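Local coordinates for HP0958 (Helicobacter pylori, PDB 3NA7), which probably acts in flagellar biogenesis as an export chaperone and post-transcriptional regulator, combining a long coiled-coil hairpin with a zinc ribbon, at residues A[5-10]-A[231-236]; A[29-34]-A[147-152]; A[50-55]-A[125-130]; A[81-86]-A[94-99]. All blocks are in the same frame, centred on the assembly; numbering follows the deposited sequence.

Interaction 1 (A[5-10]-A[231-236]); sequences THLKQL and ILYAEG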
# COMPACT_ATOMS: atom_id res chain seq x y z
N THR A 5 -28.00 -31.37 18.91
CA THR A 5 -26.65 -31.81 19.29
C THR A 5 -25.64 -31.63 18.14
O THR A 5 -24.45 -31.38 18.38
CB THR A 5 -26.64 -33.27 19.81
OG1 THR A 5 -27.41 -33.34 21.01
CG2 THR A 5 -25.23 -33.76 20.11
N HIS A 6 -26.13 -31.73 16.91
CA HIS A 6 -25.30 -31.46 15.74
C HIS A 6 -25.02 -29.96 15.63
O HIS A 6 -23.89 -29.55 15.35
CB HIS A 6 -25.93 -32.03 14.46
CG HIS A 6 -26.02 -33.53 14.44
ND1 HIS A 6 -26.97 -34.21 13.71
CD2 HIS A 6 -25.28 -34.47 15.08
CE1 HIS A 6 -26.81 -35.51 13.89
NE2 HIS A 6 -25.79 -35.70 14.71
N LEU A 7 -26.06 -29.17 15.89
CA LEU A 7 -25.96 -27.71 15.97
C LEU A 7 -24.93 -27.25 17.00
O LEU A 7 -24.07 -26.42 16.70
CB LEU A 7 -27.33 -27.12 16.30
CG LEU A 7 -27.54 -25.61 16.36
CD1 LEU A 7 -27.60 -25.01 14.96
CD2 LEU A 7 -28.84 -25.33 17.09
N LYS A 8 -25.01 -27.82 18.20
CA LYS A 8 -24.03 -27.57 19.25
C LYS A 8 -22.62 -27.87 18.76
O LYS A 8 -21.70 -27.08 18.97
CB LYS A 8 -24.35 -28.37 20.53
CG LYS A 8 -23.38 -28.14 21.69
CD LYS A 8 -23.97 -28.52 23.06
CE LYS A 8 -23.12 -27.89 24.20
NZ LYS A 8 -23.61 -28.18 25.59
N GLN A 9 -22.46 -29.02 18.11
CA GLN A 9 -21.15 -29.46 17.62
C GLN A 9 -20.53 -28.51 16.62
O GLN A 9 -19.34 -28.26 16.68
CB GLN A 9 -21.23 -30.86 17.04
CG GLN A 9 -20.91 -31.94 18.06
CD GLN A 9 -21.17 -33.34 17.51
OE1 GLN A 9 -22.27 -33.64 17.05
NE2 GLN A 9 -20.15 -34.19 17.58
N LEU A 10 -21.35 -27.98 15.71
CA LEU A 10 -20.93 -27.02 14.70
C LEU A 10 -20.66 -25.64 15.28
O LEU A 10 -19.78 -24.92 14.78
CB LEU A 10 -22.00 -26.87 13.61
CG LEU A 10 -22.27 -28.11 12.75
CD1 LEU A 10 -23.04 -27.75 11.48
CD2 LEU A 10 -20.97 -28.79 12.39
N ILE A 231 -26.66 -21.45 8.13
CA ILE A 231 -27.26 -22.13 9.27
C ILE A 231 -27.77 -21.09 10.29
O ILE A 231 -27.06 -20.14 10.62
CB ILE A 231 -26.26 -23.08 9.95
CG1 ILE A 231 -25.83 -24.19 9.00
CG2 ILE A 231 -26.87 -23.68 11.23
CD1 ILE A 231 -24.53 -24.85 9.41
N LEU A 232 -29.00 -21.30 10.77
CA LEU A 232 -29.68 -20.41 11.72
C LEU A 232 -30.02 -21.09 13.04
O LEU A 232 -30.44 -22.25 13.07
CB LEU A 232 -31.00 -19.92 11.12
CG LEU A 232 -31.03 -18.64 10.29
CD1 LEU A 232 -32.44 -18.47 9.74
CD2 LEU A 232 -30.62 -17.45 11.12
N TYR A 233 -29.84 -20.37 14.15
CA TYR A 233 -30.33 -20.86 15.43
C TYR A 233 -30.78 -19.75 16.37
O TYR A 233 -30.25 -18.64 16.33
CB TYR A 233 -29.30 -21.76 16.12
CG TYR A 233 -28.11 -21.06 16.73
CD1 TYR A 233 -27.99 -20.93 18.12
CD2 TYR A 233 -27.09 -20.55 15.94
CE1 TYR A 233 -26.88 -20.30 18.69
CE2 TYR A 233 -25.98 -19.92 16.49
CZ TYR A 233 -25.88 -19.80 17.86
OH TYR A 233 -24.77 -19.16 18.39
N ALA A 234 -31.78 -20.06 17.19
CA ALA A 234 -32.19 -19.17 18.27
C ALA A 234 -31.26 -19.36 19.46
O ALA A 234 -31.09 -20.48 19.93
CB ALA A 234 -33.60 -19.47 18.68
N GLU A 235 -30.64 -18.28 19.93
CA GLU A 235 -29.80 -18.34 21.12
C GLU A 235 -30.62 -18.89 22.30
O GLU A 235 -31.10 -18.12 23.14
CB GLU A 235 -29.21 -16.96 21.44
CG GLU A 235 -27.87 -16.66 20.75
CD GLU A 235 -26.65 -17.12 21.56
OE1 GLU A 235 -25.86 -16.24 21.99
OE2 GLU A 235 -26.49 -18.34 21.78
N GLY A 236 -30.78 -20.21 22.34
CA GLY A 236 -31.61 -20.91 23.32
C GLY A 236 -33.00 -21.31 22.83
O GLY A 236 -33.92 -20.48 22.81

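Interaction 2 (A[29-34]-A[147-152]); sequences EKRKDL and LVENEV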
# COMPACT_ATOMS: atom_id res chain seq x y z
N GLU A 29 -1.22 -6.47 13.51
CA GLU A 29 -1.04 -5.40 14.52
C GLU A 29 0.36 -5.45 15.11
O GLU A 29 0.99 -4.43 15.25
CB GLU A 29 -2.09 -5.45 15.66
CG GLU A 29 -3.49 -4.87 15.38
CD GLU A 29 -3.50 -3.50 14.69
OE1 GLU A 29 -2.82 -2.56 15.14
OE2 GLU A 29 -4.22 -3.38 13.69
N LYS A 30 0.83 -6.65 15.45
CA LYS A 30 2.15 -6.85 16.00
C LYS A 30 3.27 -6.33 15.08
O LYS A 30 4.24 -5.77 15.56
CB LYS A 30 2.39 -8.33 16.30
CG LYS A 30 1.49 -8.94 17.38
CD LYS A 30 1.86 -8.48 18.74
CE LYS A 30 1.14 -9.27 19.82
NZ LYS A 30 1.41 -8.58 21.10
N ARG A 31 3.09 -6.52 13.77
CA ARG A 31 4.03 -6.09 12.72
C ARG A 31 3.90 -4.63 12.30
O ARG A 31 4.75 -4.12 11.58
CB ARG A 31 3.88 -6.98 11.48
CG ARG A 31 4.19 -8.48 11.70
CD ARG A 31 4.52 -9.20 10.40
NE ARG A 31 5.54 -8.44 9.67
CZ ARG A 31 6.85 -8.68 9.69
NH1 ARG A 31 7.36 -9.71 10.38
NH2 ARG A 31 7.67 -7.88 9.02
N LYS A 32 2.85 -3.94 12.73
CA LYS A 32 2.53 -2.63 12.14
C LYS A 32 3.70 -1.62 12.14
O LYS A 32 3.96 -0.99 11.13
CB LYS A 32 1.26 -2.00 12.77
CG LYS A 32 0.90 -0.59 12.19
CD LYS A 32 -0.26 0.06 12.96
CE LYS A 32 -0.45 1.56 12.58
NZ LYS A 32 -1.62 2.17 13.32
N ASP A 33 4.38 -1.45 13.26
CA ASP A 33 5.49 -0.48 13.36
C ASP A 33 6.67 -0.94 12.51
O ASP A 33 7.29 -0.13 11.81
CB ASP A 33 5.94 -0.35 14.82
CG ASP A 33 4.97 0.45 15.69
OD1 ASP A 33 4.13 1.21 15.16
OD2 ASP A 33 5.09 0.32 16.92
N LEU A 34 6.96 -2.23 12.56
CA LEU A 34 8.02 -2.80 11.74
C LEU A 34 7.74 -2.70 10.23
O LEU A 34 8.62 -2.25 9.50
CB LEU A 34 8.34 -4.25 12.14
CG LEU A 34 9.27 -5.01 11.17
CD1 LEU A 34 10.65 -4.33 11.09
CD2 LEU A 34 9.43 -6.50 11.54
N LEU A 147 11.81 -9.12 18.65
CA LEU A 147 10.57 -9.33 19.39
C LEU A 147 9.37 -9.60 18.48
O LEU A 147 8.59 -10.55 18.71
CB LEU A 147 10.27 -8.10 20.27
CG LEU A 147 9.01 -8.12 21.15
CD1 LEU A 147 8.99 -9.32 22.14
CD2 LEU A 147 8.79 -6.78 21.88
N VAL A 148 9.19 -8.76 17.47
CA VAL A 148 8.05 -8.89 16.59
C VAL A 148 7.94 -10.33 16.09
O VAL A 148 6.86 -10.94 16.17
CB VAL A 148 8.12 -7.91 15.41
CG1 VAL A 148 7.19 -8.37 14.25
CG2 VAL A 148 7.78 -6.52 15.88
N GLU A 149 9.06 -10.89 15.62
CA GLU A 149 9.06 -12.23 15.02
C GLU A 149 8.85 -13.37 16.03
O GLU A 149 8.28 -14.42 15.69
CB GLU A 149 10.29 -12.43 14.11
CG GLU A 149 10.34 -11.35 13.00
CD GLU A 149 11.25 -11.67 11.81
OE1 GLU A 149 12.45 -12.00 12.01
OE2 GLU A 149 10.76 -11.56 10.66
N ASN A 150 9.27 -13.15 17.27
CA ASN A 150 9.01 -14.06 18.39
C ASN A 150 7.54 -14.04 18.76
O ASN A 150 6.93 -15.10 18.96
CB ASN A 150 9.86 -13.67 19.60
CG ASN A 150 9.61 -14.56 20.81
OD1 ASN A 150 9.64 -15.80 20.73
ND2 ASN A 150 9.35 -13.92 21.96
N GLU A 151 6.98 -12.83 18.84
CA GLU A 151 5.56 -12.61 19.11
C GLU A 151 4.68 -13.28 18.08
O GLU A 151 3.68 -13.90 18.42
CB GLU A 151 5.25 -11.10 19.12
CG GLU A 151 5.78 -10.36 20.35
CD GLU A 151 4.74 -10.20 21.45
OE1 GLU A 151 4.54 -9.04 21.90
OE2 GLU A 151 4.13 -11.22 21.85
N VAL A 152 5.03 -13.11 16.81
CA VAL A 152 4.32 -13.72 15.70
C VAL A 152 4.42 -15.26 15.78
O VAL A 152 3.42 -15.95 15.63
CB VAL A 152 4.82 -13.16 14.33
CG1 VAL A 152 4.28 -13.95 13.16
CG2 VAL A 152 4.40 -11.68 14.17

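Interaction 3 (A[50-55]-A[125-130]); sequences NLEEEK and EKQEDL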
# COMPACT_ATOMS: atom_id res chain seq x y z
N ASN A 50 14.18 8.46 -8.05
CA ASN A 50 13.40 9.40 -8.83
C ASN A 50 14.10 10.77 -8.92
O ASN A 50 14.36 11.28 -10.00
CB ASN A 50 11.99 9.54 -8.26
CG ASN A 50 11.15 10.54 -9.05
OD1 ASN A 50 10.62 10.21 -10.12
ND2 ASN A 50 11.08 11.78 -8.56
N LEU A 51 14.44 11.35 -7.78
CA LEU A 51 15.22 12.57 -7.79
C LEU A 51 16.48 12.47 -8.66
O LEU A 51 16.90 13.48 -9.22
CB LEU A 51 15.59 13.01 -6.39
CG LEU A 51 14.52 13.57 -5.49
CD1 LEU A 51 15.01 13.48 -4.03
CD2 LEU A 51 14.18 15.01 -5.87
N GLU A 52 17.08 11.28 -8.79
CA GLU A 52 18.24 11.14 -9.67
C GLU A 52 17.85 11.23 -11.14
O GLU A 52 18.59 11.83 -11.91
CB GLU A 52 19.07 9.88 -9.40
CG GLU A 52 20.47 9.90 -10.10
CD GLU A 52 21.46 10.96 -9.53
OE1 GLU A 52 21.21 11.52 -8.45
OE2 GLU A 52 22.50 11.22 -10.17
N GLU A 53 16.71 10.67 -11.53
CA GLU A 53 16.21 10.86 -12.90
C GLU A 53 15.92 12.34 -13.19
O GLU A 53 16.24 12.83 -14.28
CB GLU A 53 14.99 9.99 -13.20
CG GLU A 53 15.26 8.48 -13.26
CD GLU A 53 16.40 8.09 -14.21
OE1 GLU A 53 16.18 8.04 -15.44
OE2 GLU A 53 17.53 7.82 -13.71
N GLU A 54 15.35 13.06 -12.23
CA GLU A 54 15.10 14.49 -12.45
C GLU A 54 16.38 15.29 -12.56
O GLU A 54 16.45 16.22 -13.35
CB GLU A 54 14.17 15.07 -11.40
CG GLU A 54 12.80 14.46 -11.49
CD GLU A 54 12.00 14.56 -10.21
OE1 GLU A 54 12.45 15.21 -9.23
OE2 GLU A 54 10.91 13.97 -10.20
N LYS A 55 17.39 14.94 -11.78
CA LYS A 55 18.69 15.60 -11.89
C LYS A 55 19.35 15.32 -13.26
O LYS A 55 20.01 16.19 -13.84
CB LYS A 55 19.62 15.22 -10.75
CG LYS A 55 19.26 15.74 -9.37
CD LYS A 55 19.98 14.89 -8.26
CE LYS A 55 21.52 15.05 -8.34
NZ LYS A 55 22.25 14.11 -7.47
N GLU A 125 20.52 17.85 -2.08
CA GLU A 125 20.26 18.05 -0.65
C GLU A 125 19.11 17.18 -0.16
O GLU A 125 19.20 16.59 0.92
CB GLU A 125 19.97 19.51 -0.31
CG GLU A 125 21.19 20.38 -0.23
CD GLU A 125 20.88 21.88 -0.45
OE1 GLU A 125 21.75 22.57 -1.02
OE2 GLU A 125 19.78 22.35 -0.07
N LYS A 126 18.04 17.11 -0.96
CA LYS A 126 16.89 16.28 -0.59
C LYS A 126 17.28 14.80 -0.56
O LYS A 126 16.86 14.07 0.33
CB LYS A 126 15.70 16.52 -1.51
CG LYS A 126 14.50 15.60 -1.26
CD LYS A 126 13.89 15.88 0.13
CE LYS A 126 12.60 15.11 0.35
NZ LYS A 126 12.08 15.45 1.68
N GLN A 127 18.09 14.39 -1.52
CA GLN A 127 18.63 13.03 -1.54
C GLN A 127 19.42 12.70 -0.26
O GLN A 127 19.28 11.59 0.28
CB GLN A 127 19.50 12.81 -2.76
CG GLN A 127 18.73 12.74 -4.08
CD GLN A 127 19.66 12.55 -5.25
OE1 GLN A 127 20.70 13.20 -5.34
NE2 GLN A 127 19.34 11.59 -6.12
N GLU A 128 20.28 13.63 0.19
CA GLU A 128 21.08 13.44 1.42
C GLU A 128 20.16 13.30 2.63
O GLU A 128 20.33 12.40 3.44
CB GLU A 128 22.12 14.55 1.65
CG GLU A 128 23.15 14.74 0.50
CD GLU A 128 24.20 13.62 0.40
OE1 GLU A 128 24.30 12.74 1.30
OE2 GLU A 128 24.94 13.64 -0.61
N ASP A 129 19.15 14.17 2.72
CA ASP A 129 18.07 14.03 3.71
C ASP A 129 17.45 12.64 3.77
O ASP A 129 17.46 11.99 4.82
CB ASP A 129 16.94 14.99 3.40
CG ASP A 129 16.88 16.12 4.35
OD1 ASP A 129 16.51 15.87 5.53
OD2 ASP A 129 17.16 17.26 3.88
N LEU A 130 16.86 12.23 2.66
CA LEU A 130 16.23 10.94 2.53
C LEU A 130 17.18 9.79 2.96
O LEU A 130 16.75 8.82 3.58
CB LEU A 130 15.78 10.72 1.07
CG LEU A 130 14.63 11.61 0.57
CD1 LEU A 130 14.54 11.56 -0.99
CD2 LEU A 130 13.29 11.25 1.25

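Interaction 4 (A[81-86]-A[94-99]); sequences KKMSEI and SLNIEE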
# COMPACT_ATOMS: atom_id res chain seq x y z
N LYS A 81 35.30 41.03 -34.01
CA LYS A 81 36.31 40.96 -35.05
C LYS A 81 35.91 41.88 -36.21
O LYS A 81 36.74 42.64 -36.70
CB LYS A 81 36.52 39.52 -35.53
CG LYS A 81 37.75 39.32 -36.44
CD LYS A 81 38.08 37.82 -36.57
CE LYS A 81 39.19 37.56 -37.58
NZ LYS A 81 38.84 38.10 -38.93
N LYS A 82 34.65 41.82 -36.61
CA LYS A 82 34.11 42.70 -37.66
C LYS A 82 34.22 44.18 -37.34
O LYS A 82 34.42 45.00 -38.25
CB LYS A 82 32.66 42.34 -37.98
CG LYS A 82 32.52 41.35 -39.13
CD LYS A 82 31.28 40.46 -38.98
CE LYS A 82 31.21 39.44 -40.12
NZ LYS A 82 30.80 38.09 -39.61
N MET A 83 34.10 44.53 -36.07
CA MET A 83 34.22 45.92 -35.64
C MET A 83 35.67 46.39 -35.81
O MET A 83 35.90 47.54 -36.15
CB MET A 83 33.79 46.14 -34.17
CG MET A 83 32.48 45.46 -33.76
SD MET A 83 31.68 45.96 -32.21
CE MET A 83 33.03 46.30 -31.09
N SER A 84 36.62 45.49 -35.58
CA SER A 84 38.04 45.85 -35.69
C SER A 84 38.45 46.22 -37.13
O SER A 84 39.18 47.19 -37.34
CB SER A 84 38.93 44.75 -35.12
OG SER A 84 38.91 43.59 -35.93
N GLU A 85 37.94 45.46 -38.10
CA GLU A 85 38.24 45.61 -39.52
C GLU A 85 37.35 46.68 -40.13
O GLU A 85 37.72 47.38 -41.07
CB GLU A 85 38.00 44.28 -40.24
CG GLU A 85 38.69 43.09 -39.58
CD GLU A 85 38.11 41.75 -40.00
OE1 GLU A 85 36.87 41.62 -40.10
OE2 GLU A 85 38.90 40.81 -40.21
N ILE A 86 36.15 46.75 -39.57
CA ILE A 86 35.09 47.73 -39.87
C ILE A 86 34.64 47.88 -41.33
O ILE A 86 33.86 47.04 -41.81
CB ILE A 86 35.24 49.08 -39.07
CG1 ILE A 86 33.88 49.81 -39.03
CG2 ILE A 86 36.37 49.97 -39.62
CD1 ILE A 86 32.66 48.89 -38.99
N SER A 94 26.10 50.46 -35.29
CA SER A 94 25.25 49.34 -35.68
C SER A 94 25.71 48.02 -35.06
O SER A 94 24.92 47.29 -34.44
CB SER A 94 25.22 49.24 -37.21
OG SER A 94 24.79 47.96 -37.64
N LEU A 95 27.01 47.72 -35.20
CA LEU A 95 27.57 46.50 -34.65
C LEU A 95 27.60 46.52 -33.14
O LEU A 95 27.58 45.45 -32.53
CB LEU A 95 28.99 46.24 -35.19
CG LEU A 95 29.12 45.86 -36.67
CD1 LEU A 95 30.57 46.01 -37.14
CD2 LEU A 95 28.62 44.46 -36.93
N ASN A 96 27.65 47.71 -32.53
CA ASN A 96 27.68 47.80 -31.06
C ASN A 96 26.35 47.27 -30.52
O ASN A 96 26.29 46.68 -29.45
CB ASN A 96 27.92 49.23 -30.57
CG ASN A 96 29.12 49.35 -29.61
OD1 ASN A 96 29.01 49.13 -28.40
ND2 ASN A 96 30.28 49.73 -30.17
N ILE A 97 25.29 47.50 -31.30
CA ILE A 97 23.93 47.15 -30.95
C ILE A 97 23.68 45.66 -31.24
O ILE A 97 23.10 44.96 -30.41
CB ILE A 97 22.92 48.11 -31.64
CG1 ILE A 97 23.03 49.51 -31.00
CG2 ILE A 97 21.50 47.57 -31.57
CD1 ILE A 97 22.17 50.59 -31.65
N GLU A 98 24.14 45.19 -32.40
CA GLU A 98 24.19 43.76 -32.73
C GLU A 98 24.84 43.00 -31.58
O GLU A 98 24.34 41.98 -31.10
CB GLU A 98 25.05 43.58 -33.98
CG GLU A 98 24.42 42.84 -35.15
CD GLU A 98 23.87 41.48 -34.78
OE1 GLU A 98 22.87 41.43 -34.03
OE2 GLU A 98 24.42 40.46 -35.26
N GLU A 99 25.97 43.53 -31.14
CA GLU A 99 26.72 42.94 -30.05
C GLU A 99 25.91 42.99 -28.77
O GLU A 99 25.88 42.01 -28.02
CB GLU A 99 28.05 43.67 -29.89
CG GLU A 99 28.98 43.08 -28.86
CD GLU A 99 29.93 44.12 -28.32
OE1 GLU A 99 30.76 43.79 -27.45
OE2 GLU A 99 29.83 45.29 -28.77

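Interaction 1 (A[5-10]-A[231-236])
Leu7 meets Ile231 and Tyr233 with a side chain whose CG lies opposite the backbone N (chi1 -177°), a torsion that carries both methyl groups off helix 4-22 and onto strand 231-233. On the strand, Tyr233 has its CG held between its own N and carbonyl carbon (chi1 75°), which sets the direction of the ring, and Leu7 meets the residue at CB. Both methyls of Leu7 settle on that one carbon: CD2 of Leu7 is 3.7 Å and CD1 of Leu7 3.8 Å from CB of Tyr233. Leu7 CD2 comes to the ring obliquely. Leu7 CD1 also reaches back to the branch methyl of Ile231, with CG2 of Ile231 at 4.0 Å, the two side chains lying alongside one another and pointing opposite ways. One helical turn on, Leu10 lies crosswise to the longer arm of Ile231, its CD1 3.9 Å from CD1 of Ile231. Ile231 thus offers one branch to each leucine. The contact packs the first helix of the chain against the small mixed sheet of the zinc-ribbon region, in which strand 231-233 lies between strands 193-195 and 223-224. Leu232 points to the other side of the strand, toward the site where Cys201, Cys204, Cys225 and Cys228 hold the zinc ion. Helix and strand run at 109° to each other, and the touching side chains are wholly apolar in their meeting atoms. Met222 touches both leucines, while Ile177 and Tyr181 of helix 175-188 pack on Leu10.

Interaction 2 (A[29-34]-A[147-152])
Segments 29-34 and 147-152 run antiparallel at 163°, their axes 9.5 Å apart, and Arg31 and Val148 face each other where the backbones come nearest. Val148 is the centre of the apolar contact. Its CG1, opposite the backbone N, lies 3.9 Å from CG of Arg31 and 4.0 Å from CD2 of Leu34, while its other methyl, CG2, sits 3.6 Å from the carbonyl O of Lys30. Helix 29-34 is kinked here, the N atoms of Asp33 and Leu34 making no bond to the preceding turn. The aliphatic part of Arg31 also serves Val152, whose CG2 is 4.0 Å from CG of Arg31, so that two valines one turn apart both touch this methylene. Beyond it the chain bends at chi3 (50°), and the guanidinium presents its edge to Glu149. That salt bridge is long, NH1 of Arg31 to OE2 of Glu149 being 3.9 Å, and the two planes are turned 56° apart; the closer partner of the guanidinium is Asp35, which pairs with NH2. Toward the other flank, Lys30 comes across the side chain of Glu151 and makes a weak hydrogen bond within a salt bridge, NZ of Lys30 to OE1 of Glu151, at 3.3 Å. Ile155 and Ala141 of helix 91-171 extend the packing on Lys30 and Leu34. In this antiparallel coiled-coil hairpin, an apolar seam is therefore bordered by charged pairs, whose long and weak geometry suggests a modest electrostatic contribution beside that of the valine packing.

Interaction 3 (A[50-55]-A[125-130])
A mixed apolar and polar contact joins the two antiparallel arms of the coiled-coil hairpin, with Leu51 and Gln127 at the point of nearest backbone approach. Leu51 supplies the apolar half: its CD1 touches both CG of Lys126 at 3.5 Å and CD1 of Leu130 at 3.6 Å. The lysine then bends at chi2 (65°), and its amino end leads away from the other helix. Gln127 extends across the interface, its CG resting against Leu51, and both ends of its amide are used. NE2 of Gln127 donates to OE1 of Glu52 at 3.0 Å in a nearly straight bond (163°), entering on the anti lone pair, with carboxylate and amide almost coplanar. The other end, OE1 of Gln127, accepts from NZ of Lys55 at 2.8 Å. Lys55 NZ in turn forms a salt bridge with OE1 of Glu52 at 3.0 Å, approaching from the syn side. This closed triangle fixes the rotation of the amide and gives the glutamate oxygen two donors. Gln127 NE2 also bonds to the carbonyl O of Ile48 on helix 24-85. Leu130 also packs on Lys44, Ala47 and Ile48 of that helix, while Lys123 of helix 91-171 packs on Leu51 and Lys55.

Interaction 4 (A[81-86]-A[94-99])
Met83 reaches across to Leu95 and Glu99. Its CB leaves helix 24-85 in the direction of the opposing helix, and with chi1 at -45° CG is placed beside the leucine, 3.9 Å from CB of Leu95 and 3.9 Å from CD1 of Leu95. The two side chains overlap side by side, each directed toward the other's helix. SD follows, 4.0 Å from CB of Leu95 and 4.0 Å from OE2 of Glu99. A bend at chi3 then leaves CE 4.1 Å from OE2 of Glu99, the methionine lying across the glutamate chain. The polar end of Glu99 has a firmer partner in Gln80, whose NE2 bonds to OE1. These helices are the distal ends of the antiparallel hairpin, running at 171° to each other just before and after its connecting loop. Ile86 is where the first arm ends: its positive phi (55°) takes the chain out of the helix, although its N still bonds to the carbonyl O of Lys82. From there its CD1 returns to the interface, 4.0 Å from CD1 of Leu95. Leu92 packs on Met83, and Asn96 lies close to a bound magnesium ion.

Interactions 2, 3 and 4 lie along the same pair of helices, 24-85 and 91-171, whereas interaction 1 joins helix 4-22 to strand 231-233 beside the zinc site. The extremes, interactions 1 and 4, have centres about 105 Å apart; interactions 2 and 3, on the intervening arms, are about 32 Å apart between centres. Burial falls from one end to the other: interaction 1 is buried and purely apolar, interactions 2 and 3 are partly buried, and interaction 4 is at the surface near the hairpin turn. Polarity differs too, with loose flanking ion pairs at 29-34/147-152, a compact hydrogen-bonded triangle at 50-55/125-130, and methionine-leucine packing at 81-86/94-99.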